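Local coordinates for protease Do-like 2, chloroplastic (Arabidopsis thaliana, PDB 4FLN), which acts as a chloroplast serine protease that makes the primary cut in the photodamaged D1 protein of photosystem II, at residues Asp185-Gln190 with Val230-Val235. Numbering follows the deposited sequence.
Sequences DLLGIQ and VIPTTV
I189 and V230 form an antiparallel hydrogen-bonded pair, closed by two backbone bonds. I189 N donates to V230 O at 3.0 Å, and V230 N returns a bond to I189 O at 2.9 Å. Both side chains emerge on the same face of the sheet, where I189 CB stands 4.1 Å from V230 CB. From there the I189 chain, with CG1 anti to its carbonyl carbon (chi1 -56°) and then extended, runs alongside P232 with the two side chains pointing opposite ways, I189 CD1 reaching P232 CB at 3.6 Å. Beyond the bonded pair the proline ring takes over the contact. P232 CD lies 3.5 Å from L187 O and also packs against the CA of G188, while CB faces I189. Replacing P232 with a glycine would probably open a gap between I189 CD1 and the L187-G188 backbone, and leave the end of the isoleucine freer to turn. P232 occupies the N-cap position just before helix 233-246, so the contact passes from strand to helix. In the first turn, T234 OG1 meets L187 CD2 at 3.7 Å as their side chains cross obliquely. V235 divides its two methyls: CG2 rests near L187 O, whereas V235 CG1 meets L186 CD1 at 4.1 Å, where the two side chains lie roughly perpendicular. L187 O itself is hydrogen-bonded to the hydroxyl of Y179. Strand 185-191 lies between strands 165-178 and 228-232 in the second six-stranded antiparallel barrel of the trypsin-like protease fold; strand 211-216 flanks 228-232 on its far side, helix 233-246 leaves from P232, and helix 325-329 packs on L186 and L187.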
ATOM      1  N   ASP B 185     -13.704  18.911  26.643  1.00 78.35           N
ATOM      2  CA  ASP B 185     -12.320  18.916  27.110  1.00 64.41           C
ATOM      3  C   ASP B 185     -12.264  18.958  28.627  1.00 56.13           C
ATOM      4  O   ASP B 185     -12.683  19.930  29.249  1.00 59.51           O
ATOM      5  CB  ASP B 185     -11.534  20.091  26.524  1.00 72.31           C
ATOM      6  CG  ASP B 185     -10.767  19.714  25.263  1.00 87.56           C
ATOM      7  OD1 ASP B 185     -11.366  19.074  24.372  1.00 93.35           O
ATOM      8  OD2 ASP B 185      -9.562  20.050  25.163  1.00 88.09           O
ATOM      9  N   LEU B 186     -11.735  17.893  29.214  1.00 43.88           N
ATOM     10  CA  LEU B 186     -11.656  17.767  30.654  1.00 34.19           C
ATOM     11  C   LEU B 186     -10.229  17.452  31.098  1.00 40.36           C
ATOM     12  O   LEU B 186      -9.399  17.021  30.307  1.00 30.46           O
ATOM     13  CB  LEU B 186     -12.596  16.670  31.132  1.00 35.13           C
ATOM     14  CG  LEU B 186     -14.038  16.750  30.637  1.00 39.55           C
ATOM     15  CD1 LEU B 186     -14.807  15.519  31.065  1.00 33.54           C
ATOM     16  CD2 LEU B 186     -14.717  18.009  31.150  1.00 52.28           C
ATOM     17  N   LEU B 187      -9.942  17.673  32.373  1.00 47.99           N
ATOM     18  CA  LEU B 187      -8.612  17.405  32.877  1.00 40.84           C
ATOM     19  C   LEU B 187      -8.339  15.921  32.637  1.00 49.12           C
ATOM     20  O   LEU B 187      -9.276  15.121  32.568  1.00 47.59           O
ATOM     21  CB  LEU B 187      -8.543  17.754  34.362  1.00 34.02           C
ATOM     22  CG  LEU B 187      -7.237  17.625  35.152  1.00 42.41           C
ATOM     23  CD1 LEU B 187      -6.222  18.674  34.723  1.00 48.24           C
ATOM     24  CD2 LEU B 187      -7.523  17.759  36.636  1.00 45.69           C
ATOM     25  N   GLY B 188      -7.069  15.563  32.462  1.00 47.57           N
ATOM     26  CA  GLY B 188      -6.678  14.180  32.275  1.00 47.19           C
ATOM     27  C   GLY B 188      -5.252  13.946  32.726  1.00 49.82           C
ATOM     28  O   GLY B 188      -4.447  14.872  32.732  1.00 52.69           O
ATOM     29  N   ILE B 189      -4.941  12.707  33.097  1.00 44.92           N
ATOM     30  CA  ILE B 189      -3.598  12.336  33.521  1.00 46.87           C
ATOM     31  C   ILE B 189      -2.981  11.432  32.472  1.00 46.53           C
ATOM     32  O   ILE B 189      -3.591  10.448  32.073  1.00 44.08           O
ATOM     33  CB  ILE B 189      -3.615  11.563  34.860  1.00 53.20           C
ATOM     34  CG1 ILE B 189      -4.320  12.373  35.947  1.00 49.15           C
ATOM     35  CG2 ILE B 189      -2.201  11.198  35.300  1.00 45.63           C
ATOM     36  CD1 ILE B 189      -4.653  11.556  37.179  1.00 42.54           C
ATOM     37  N   GLN B 190      -1.778  11.778  32.019  1.00 48.48           N
ATOM     38  CA  GLN B 190      -1.008  10.925  31.119  1.00 42.03           C
ATOM     39  C   GLN B 190      -0.042  10.073  31.927  1.00 39.04           C
ATOM     40  O   GLN B 190       0.605  10.564  32.849  1.00 44.79           O
ATOM     41  CB  GLN B 190      -0.190  11.778  30.171  1.00 47.98           C
ATOM     42  CG  GLN B 190      -0.716  11.920  28.771  1.00 65.30           C
ATOM     43  CD  GLN B 190       0.276  12.657  27.880  1.00 77.29           C
ATOM     44  OE1 GLN B 190       1.482  12.396  27.932  1.00 72.70           O
ATOM     45  NE2 GLN B 190      -0.226  13.579  27.063  1.00 83.23           N
ATOM     46  N   VAL B 230      -5.629   8.379  31.694  1.00 54.02           N
ATOM     47  CA  VAL B 230      -6.412   8.146  32.897  1.00 55.96           C
ATOM     48  C   VAL B 230      -7.371   9.286  33.181  1.00 51.58           C
ATOM     49  O   VAL B 230      -6.961  10.436  33.304  1.00 62.04           O
ATOM     50  CB  VAL B 230      -5.513   7.947  34.133  1.00 45.28           C
ATOM     51  CG1 VAL B 230      -6.370   7.783  35.382  1.00 43.88           C
ATOM     52  CG2 VAL B 230      -4.596   6.749  33.939  1.00 36.70           C
ATOM     53  N   ILE B 231      -8.648   8.960  33.296  1.00 38.98           N
ATOM     54  CA  ILE B 231      -9.618   9.911  33.804  1.00 38.70           C
ATOM     55  C   ILE B 231      -9.367  10.125  35.299  1.00 48.94           C
ATOM     56  O   ILE B 231      -9.505   9.188  36.088  1.00 52.67           O
ATOM     57  CB  ILE B 231     -11.025   9.371  33.595  1.00 42.46           C
ATOM     58  CG1 ILE B 231     -11.239   9.078  32.109  1.00 37.47           C
ATOM     59  CG2 ILE B 231     -12.055  10.363  34.125  1.00 52.81           C
ATOM     60  CD1 ILE B 231     -12.164   7.928  31.813  1.00 28.92           C
ATOM     61  N   PRO B 232      -8.980  11.354  35.692  1.00 48.45           N
ATOM     62  CA  PRO B 232      -8.622  11.601  37.099  1.00 52.45           C
ATOM     63  C   PRO B 232      -9.803  11.586  38.072  1.00 58.68           C
ATOM     64  O   PRO B 232     -10.974  11.713  37.676  1.00 61.55           O
ATOM     65  CB  PRO B 232      -7.983  12.997  37.070  1.00 25.77           C
ATOM     66  CG  PRO B 232      -8.473  13.623  35.812  1.00 44.10           C
ATOM     67  CD  PRO B 232      -8.658  12.505  34.830  1.00 34.71           C
ATOM     68  N   THR B 233      -9.466  11.427  39.349  1.00 53.66           N
ATOM     69  CA  THR B 233     -10.427  11.448  40.442  1.00 55.73           C
ATOM     70  C   THR B 233     -11.370  12.646  40.396  1.00 52.91           C
ATOM     71  O   THR B 233     -12.570  12.505  40.630  1.00 50.27           O
ATOM     72  CB  THR B 233      -9.696  11.471  41.791  1.00 55.59           C
ATOM     73  OG1 THR B 233      -9.010  10.238  41.964  1.00 58.93           O
ATOM     74  CG2 THR B 233     -10.677  11.661  42.944  1.00 59.53           C
ATOM     75  N   THR B 234     -10.827  13.825  40.111  1.00 46.22           N
ATOM     76  CA  THR B 234     -11.635  15.041  40.121  1.00 50.25           C
ATOM     77  C   THR B 234     -12.777  15.005  39.102  1.00 46.50           C
ATOM     78  O   THR B 234     -13.885  15.455  39.391  1.00 44.10           O
ATOM     79  CB  THR B 234     -10.774  16.305  39.942  1.00 56.12           C
ATOM     80  OG1 THR B 234     -10.248  16.349  38.614  1.00 65.33           O
ATOM     81  CG2 THR B 234      -9.611  16.280  40.914  1.00 68.66           C
ATOM     82  N   VAL B 235     -12.515  14.462  37.917  1.00 43.51           N
ATOM     83  CA  VAL B 235     -13.552  14.352  36.906  1.00 40.12           C
ATOM     84  C   VAL B 235     -14.534  13.303  37.359  1.00 48.33           C
ATOM     85  O   VAL B 235     -15.728  13.393  37.089  1.00 57.33           O
ATOM     86  CB  VAL B 235     -12.991  13.928  35.554  1.00 42.38           C
ATOM     87  CG1 VAL B 235     -14.122  13.624  34.598  1.00 33.64           C
ATOM     88  CG2 VAL B 235     -12.097  15.012  34.997  1.00 49.51           C
TER